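Local coordinates for protein metallophosphoesterase (Clostridium thermocellum, PDB 4J6O) that acts as the manganese-binding, calcineurin-like 2',3' phosphatase domain of bacterial Pnkp in the Pnkp-Hen1 RNA repair system, at residues Gly22-Leu34 with Glu242-Glu254. Sequence-based numbering, arbitrary orientation. Where two conformers were deposited one is given.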
loop_
_atom_site.group_PDB
_atom_site.type_symbol
_atom_site.label_atom_id
_atom_site.label_comp_id
_atom_site.label_asym_id
_atom_site.label_seq_id
_atom_site.Cartn_x
_atom_site.Cartn_y
_atom_site.Cartn_z
ATOM N N GLY A 22 2.042 -5.946 7.815
ATOM C CA GLY A 22 2.594 -7.166 8.390
ATOM C C GLY A 22 1.620 -8.319 8.520
ATOM O O GLY A 22 1.956 -9.321 9.114
ATOM N N CYS A 23 0.407 -8.151 7.996
ATOM C CA CYS A 23 -0.601 -9.196 8.161
ATOM C C CYS A 23 -0.482 -10.274 7.044
ATOM O O CYS A 23 -1.350 -10.371 6.181
ATOM C CB CYS A 23 -1.968 -8.594 8.151
ATOM S SG CYS A 23 -2.240 -7.585 9.688
ATOM N N TYR A 24 0.599 -11.012 7.076
ATOM C CA TYR A 24 0.822 -12.041 6.073
ATOM C C TYR A 24 -0.317 -13.068 5.975
ATOM O O TYR A 24 -0.684 -13.462 4.854
ATOM C CB TYR A 24 2.143 -12.770 6.344
ATOM C CG TYR A 24 2.377 -13.902 5.375
ATOM C CD1 TYR A 24 2.924 -13.643 4.137
ATOM C CD2 TYR A 24 1.989 -15.174 5.681
ATOM C CE1 TYR A 24 3.130 -14.668 3.237
ATOM C CE2 TYR A 24 2.185 -16.212 4.770
ATOM C CZ TYR A 24 2.748 -15.928 3.550
ATOM O OH TYR A 24 2.959 -16.953 2.631
ATOM N N ASP A 25 -0.861 -13.540 7.111
ATOM C CA ASP A 25 -1.817 -14.653 7.040
ATOM C C ASP A 25 -3.022 -14.199 6.227
ATOM O O ASP A 25 -3.552 -14.961 5.363
ATOM C CB ASP A 25 -2.251 -15.108 8.437
ATOM C CG ASP A 25 -1.141 -15.777 9.216
ATOM O OD1 ASP A 25 -0.170 -16.248 8.596
ATOM O OD2 ASP A 25 -1.278 -15.844 10.484
ATOM N N GLU A 26 -3.427 -12.955 6.476
ATOM C CA GLU A 26 -4.628 -12.421 5.847
ATOM C C GLU A 26 -4.329 -12.126 4.386
ATOM O O GLU A 26 -5.186 -12.284 3.543
ATOM C CB GLU A 26 -5.096 -11.121 6.499
ATOM C CG GLU A 26 -5.754 -11.308 7.899
ATOM C CD GLU A 26 -4.766 -11.524 9.011
ATOM O OE1 GLU A 26 -3.534 -11.446 8.827
ATOM O OE2 GLU A 26 -5.240 -11.791 10.140
ATOM N N LEU A 27 -3.134 -11.635 4.132
ATOM C CA LEU A 27 -2.689 -11.427 2.732
ATOM C C LEU A 27 -2.726 -12.734 1.929
ATOM O O LEU A 27 -3.229 -12.749 0.811
ATOM C CB LEU A 27 -1.289 -10.774 2.711
ATOM C CG LEU A 27 -0.736 -10.598 1.294
ATOM C CD1 LEU A 27 -1.669 -9.791 0.375
ATOM C CD2 LEU A 27 0.681 -9.963 1.370
ATOM N N LYS A 28 -2.205 -13.806 2.513
ATOM C CA LYS A 28 -2.203 -15.085 1.825
ATOM C C LYS A 28 -3.632 -15.533 1.582
ATOM O O LYS A 28 -3.956 -15.966 0.463
ATOM C CB LYS A 28 -1.433 -16.094 2.640
ATOM C CG LYS A 28 -1.454 -17.526 2.077
ATOM C CD LYS A 28 -0.697 -18.472 2.972
ATOM C CE LYS A 28 -0.487 -19.829 2.270
ATOM N NZ LYS A 28 -1.759 -20.566 2.281
ATOM N N MET A 29 -4.493 -15.422 2.610
ATOM C CA MET A 29 -5.912 -15.768 2.465
ATOM C C MET A 29 -6.584 -14.967 1.346
ATOM O O MET A 29 -7.317 -15.536 0.520
ATOM C CB MET A 29 -6.666 -15.582 3.808
ATOM C CG MET A 29 -6.323 -16.598 4.858
ATOM S SD MET A 29 -6.952 -16.058 6.482
ATOM C CE MET A 29 -8.690 -16.518 6.286
ATOM N N LEU A 30 -6.293 -13.652 1.296
ATOM C CA LEU A 30 -6.962 -12.800 0.340
ATOM C C LEU A 30 -6.501 -13.143 -1.086
ATOM O O LEU A 30 -7.292 -13.219 -2.031
ATOM C CB LEU A 30 -6.689 -11.309 0.678
ATOM C CG LEU A 30 -7.278 -10.326 -0.309
ATOM C CD1 LEU A 30 -8.799 -10.457 -0.433
ATOM C CD2 LEU A 30 -6.925 -8.933 0.270
ATOM N N LEU A 31 -5.199 -13.297 -1.264
ATOM C CA LEU A 31 -4.688 -13.677 -2.596
ATOM C C LEU A 31 -5.295 -15.004 -3.049
ATOM O O LEU A 31 -5.715 -15.149 -4.212
ATOM C CB LEU A 31 -3.162 -13.736 -2.561
ATOM C CG LEU A 31 -2.388 -12.389 -2.468
ATOM C CD1 LEU A 31 -0.911 -12.574 -2.171
ATOM C CD2 LEU A 31 -2.592 -11.537 -3.718
ATOM N N GLU A 32 -5.365 -15.965 -2.136
ATOM C CA GLU A 32 -5.897 -17.285 -2.527
ATOM C C GLU A 32 -7.362 -17.164 -2.891
ATOM O O GLU A 32 -7.841 -17.776 -3.861
ATOM C CB GLU A 32 -5.627 -18.319 -1.437
ATOM C CG GLU A 32 -4.146 -18.629 -1.371
ATOM C CD GLU A 32 -3.717 -19.535 -0.246
ATOM O OE1 GLU A 32 -4.369 -19.578 0.811
ATOM O OE2 GLU A 32 -2.695 -20.194 -0.426
ATOM N N LYS A 33 -8.083 -16.339 -2.137
ATOM C CA LYS A 33 -9.500 -16.138 -2.414
ATOM C C LYS A 33 -9.689 -15.484 -3.770
ATOM O O LYS A 33 -10.682 -15.721 -4.450
ATOM C CB LYS A 33 -10.085 -15.249 -1.318
ATOM C CG LYS A 33 -11.567 -15.036 -1.375
ATOM C CD LYS A 33 -11.974 -14.300 -0.076
ATOM C CE LYS A 33 -13.444 -13.978 0.004
ATOM N NZ LYS A 33 -13.811 -13.627 1.388
ATOM N N LEU A 34 -8.722 -14.677 -4.175
ATOM C CA LEU A 34 -8.775 -14.035 -5.492
ATOM C C LEU A 34 -8.315 -14.932 -6.629
ATOM O O LEU A 34 -8.224 -14.480 -7.771
ATOM C CB LEU A 34 -7.939 -12.747 -5.500
ATOM C CG LEU A 34 -8.430 -11.631 -4.567
ATOM C CD1 LEU A 34 -7.252 -10.672 -4.239
ATOM C CD2 LEU A 34 -9.627 -10.858 -5.122
ATOM N N GLU A 242 -15.388 -4.705 -8.055
ATOM C CA GLU A 242 -15.886 -5.597 -6.996
ATOM C C GLU A 242 -14.983 -5.574 -5.788
ATOM O O GLU A 242 -13.742 -5.569 -5.924
ATOM C CB GLU A 242 -15.887 -7.015 -7.505
ATOM C CG GLU A 242 -16.914 -7.223 -8.579
ATOM C CD GLU A 242 -16.826 -8.581 -9.237
ATOM O OE1 GLU A 242 -15.917 -9.378 -8.881
ATOM O OE2 GLU A 242 -17.681 -8.837 -10.124
ATOM N N ILE A 243 -15.607 -5.607 -4.614
ATOM C CA ILE A 243 -14.907 -5.676 -3.336
ATOM C C ILE A 243 -14.801 -7.134 -2.867
ATOM O O ILE A 243 -15.813 -7.853 -2.820
ATOM C CB ILE A 243 -15.631 -4.868 -2.287
ATOM C CG1 ILE A 243 -15.755 -3.404 -2.702
ATOM C CG2 ILE A 243 -14.931 -4.975 -0.939
ATOM C CD1 ILE A 243 -14.485 -2.807 -3.180
ATOM N N VAL A 244 -13.587 -7.571 -2.534
ATOM C CA VAL A 244 -13.323 -8.894 -1.936
ATOM C C VAL A 244 -12.519 -8.658 -0.670
ATOM O O VAL A 244 -11.597 -7.844 -0.681
ATOM C CB VAL A 244 -12.523 -9.808 -2.866
ATOM C CG1 VAL A 244 -12.179 -11.150 -2.192
ATOM C CG2 VAL A 244 -13.341 -10.053 -4.168
ATOM N N ASP A 245 -12.880 -9.300 0.421
ATOM C CA ASP A 245 -12.144 -9.041 1.674
ATOM C C ASP A 245 -11.977 -10.274 2.540
ATOM O O ASP A 245 -12.665 -11.278 2.366
ATOM C CB ASP A 245 -12.728 -7.840 2.438
ATOM C CG ASP A 245 -14.195 -8.007 2.816
ATOM O OD1 ASP A 245 -14.563 -9.108 3.277
ATOM O OD2 ASP A 245 -14.960 -7.012 2.703
ATOM N N VAL A 246 -10.981 -10.209 3.423
ATOM C CA VAL A 246 -10.753 -11.254 4.414
ATOM C C VAL A 246 -10.723 -10.591 5.783
ATOM O O VAL A 246 -9.997 -9.628 6.005
ATOM C CB VAL A 246 -9.406 -11.925 4.225
ATOM C CG1 VAL A 246 -9.079 -12.806 5.403
ATOM C CG2 VAL A 246 -9.407 -12.762 2.920
ATOM N N LYS A 247 -11.482 -11.123 6.714
ATOM C CA LYS A 247 -11.491 -10.568 8.065
ATOM C C LYS A 247 -10.176 -10.870 8.770
ATOM O O LYS A 247 -9.595 -11.933 8.620
ATOM C CB LYS A 247 -12.643 -11.209 8.874
ATOM C CG LYS A 247 -13.035 -10.416 10.105
ATOM C CD LYS A 247 -13.721 -9.116 9.700
ATOM C CE LYS A 247 -14.098 -8.307 10.919
ATOM N NZ LYS A 247 -12.873 -8.023 11.680
ATOM N N ALA A 248 -9.682 -9.915 9.563
ATOM C CA ALA A 248 -8.502 -10.203 10.357
ATOM C C ALA A 248 -8.745 -11.365 11.294
ATOM O O ALA A 248 -9.813 -11.433 11.907
ATOM C CB ALA A 248 -8.131 -8.950 11.211
ATOM N N LEU A 249 -7.709 -12.167 11.517
ATOM C CA LEU A 249 -7.799 -13.350 12.369
ATOM C C LEU A 249 -7.804 -12.992 13.845
ATOM O O LEU A 249 -8.365 -13.704 14.678
ATOM C CB LEU A 249 -6.617 -14.271 12.066
ATOM C CG LEU A 249 -6.571 -14.870 10.666
ATOM C CD1 LEU A 249 -5.249 -15.603 10.451
ATOM C CD2 LEU A 249 -7.742 -15.805 10.416
ATOM N N LYS A 250 -7.173 -11.860 14.155
ATOM C CA LYS A 250 -7.030 -11.313 15.508
ATOM C C LYS A 250 -6.916 -9.818 15.397
ATOM O O LYS A 250 -6.688 -9.266 14.309
ATOM C CB LYS A 250 -5.727 -11.757 16.232
ATOM C CG LYS A 250 -5.361 -13.212 16.147
ATOM C CD LYS A 250 -3.987 -13.510 16.767
ATOM C CE LYS A 250 -3.568 -14.969 16.462
ATOM N NZ LYS A 250 -4.649 -15.998 16.699
ATOM N N THR A 251 -7.025 -9.156 16.540
ATOM C CA THR A 251 -6.678 -7.737 16.603
ATOM C C THR A 251 -5.182 -7.599 16.898
ATOM O O THR A 251 -4.750 -7.829 18.014
ATOM C CB THR A 251 -7.448 -6.996 17.719
ATOM O OG1 THR A 251 -8.832 -6.879 17.364
ATOM C CG2 THR A 251 -6.876 -5.620 17.892
ATOM N N TYR A 252 -4.389 -7.185 15.919
ATOM C CA TYR A 252 -2.939 -7.246 16.114
ATOM C C TYR A 252 -2.393 -5.975 16.723
ATOM O O TYR A 252 -1.333 -5.983 17.332
ATOM C CB TYR A 252 -2.225 -7.457 14.785
ATOM C CG TYR A 252 -2.598 -8.749 14.067
ATOM C CD1 TYR A 252 -2.111 -9.961 14.507
ATOM C CD2 TYR A 252 -3.435 -8.726 12.959
ATOM C CE1 TYR A 252 -2.447 -11.129 13.871
ATOM C CE2 TYR A 252 -3.803 -9.926 12.313
ATOM C CZ TYR A 252 -3.276 -11.100 12.779
ATOM O OH TYR A 252 -3.621 -12.298 12.164
ATOM N N TYR A 253 -3.150 -4.895 16.621
ATOM C CA TYR A 253 -2.598 -3.571 16.961
ATOM C C TYR A 253 -3.758 -2.663 17.278
ATOM O O TYR A 253 -4.835 -2.817 16.727
ATOM C CB TYR A 253 -1.787 -3.009 15.773
ATOM C CG TYR A 253 -0.700 -2.067 16.248
ATOM C CD1 TYR A 253 0.565 -2.545 16.580
ATOM C CD2 TYR A 253 -0.953 -0.719 16.341
ATOM C CE1 TYR A 253 1.569 -1.695 16.985
ATOM C CE2 TYR A 253 0.052 0.159 16.741
ATOM C CZ TYR A 253 1.290 -0.339 17.099
ATOM O OH TYR A 253 2.247 0.573 17.528
ATOM N N GLU A 254 -3.587 -1.717 18.203
ATOM C CA GLU A 254 -4.666 -0.798 18.538
ATOM C C GLU A 254 -4.722 0.394 17.620
ATOM O O GLU A 254 -3.675 1.011 17.320
ATOM C CB GLU A 254 -4.496 -0.261 19.975
ATOM C CG GLU A 254 -3.688 -1.173 20.896
ATOM C CD GLU A 254 -3.892 -0.881 22.383
ATOM O OE1 GLU A 254 -4.512 0.156 22.729
ATOM O OE2 GLU A 254 -3.427 -1.703 23.209
HETATM O O HOH W 1 -2.946 -14.796 12.447
HETATM O O HOH W 2 -15.277 -11.089 0.066
#
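Cys-23, the N-cap of helix 24-33, sets its sulfur obliquely beside the ring of Tyr-252, SG lying 4.5 Å from the ring centroid. It opens a worked example of how the alpha/beta calcineurin-like fold seats a helix on its sheet: helix 24-33 runs against edge strand 242-247, with 143° between their N-to-C directions and 7.9 Å between the axes of these short segments, and also covers strands 14-17 and 232-238. Asp-19 and His-21, just before the helix, bind manganese together with Asp-65, and the side chain of Cys-23 is about 10 Å from the metal. Asp-25 rests its CB against Leu-249 CD1, while its carboxylate pairs with Lys-72 and reaches Tyr-252 through water 1. The polar centre is buried Glu-26, whose chain bends at chi2 (78°) and brings OE2 to the edge of the Tyr-252 ring, with carboxylate and ring nearly perpendicular. That one oxygen takes two bonds: the Tyr-252 hydroxyl donates to its syn lone pair, OH to OE2 2.6 Å, and the Leu-249 amide to its anti lone pair, N to OE2 2.9 Å and almost straight. The loop after the strand is thus tied to the first turn of the helix. In the conformer given for Val-246, Met-29 curls over it, CE to CG1 3.8 Å, and brings SD near Leu-249; the other branch, CG2, lies 3.6 Å from Leu-30 CA. Leu-30 CD1 also reaches Val-244. Lys-33, extended beyond CG, slides along Val-244 CG1 and ends with NZ 2.8 Å from Asp-245 O, at a C=O...N angle of 165°.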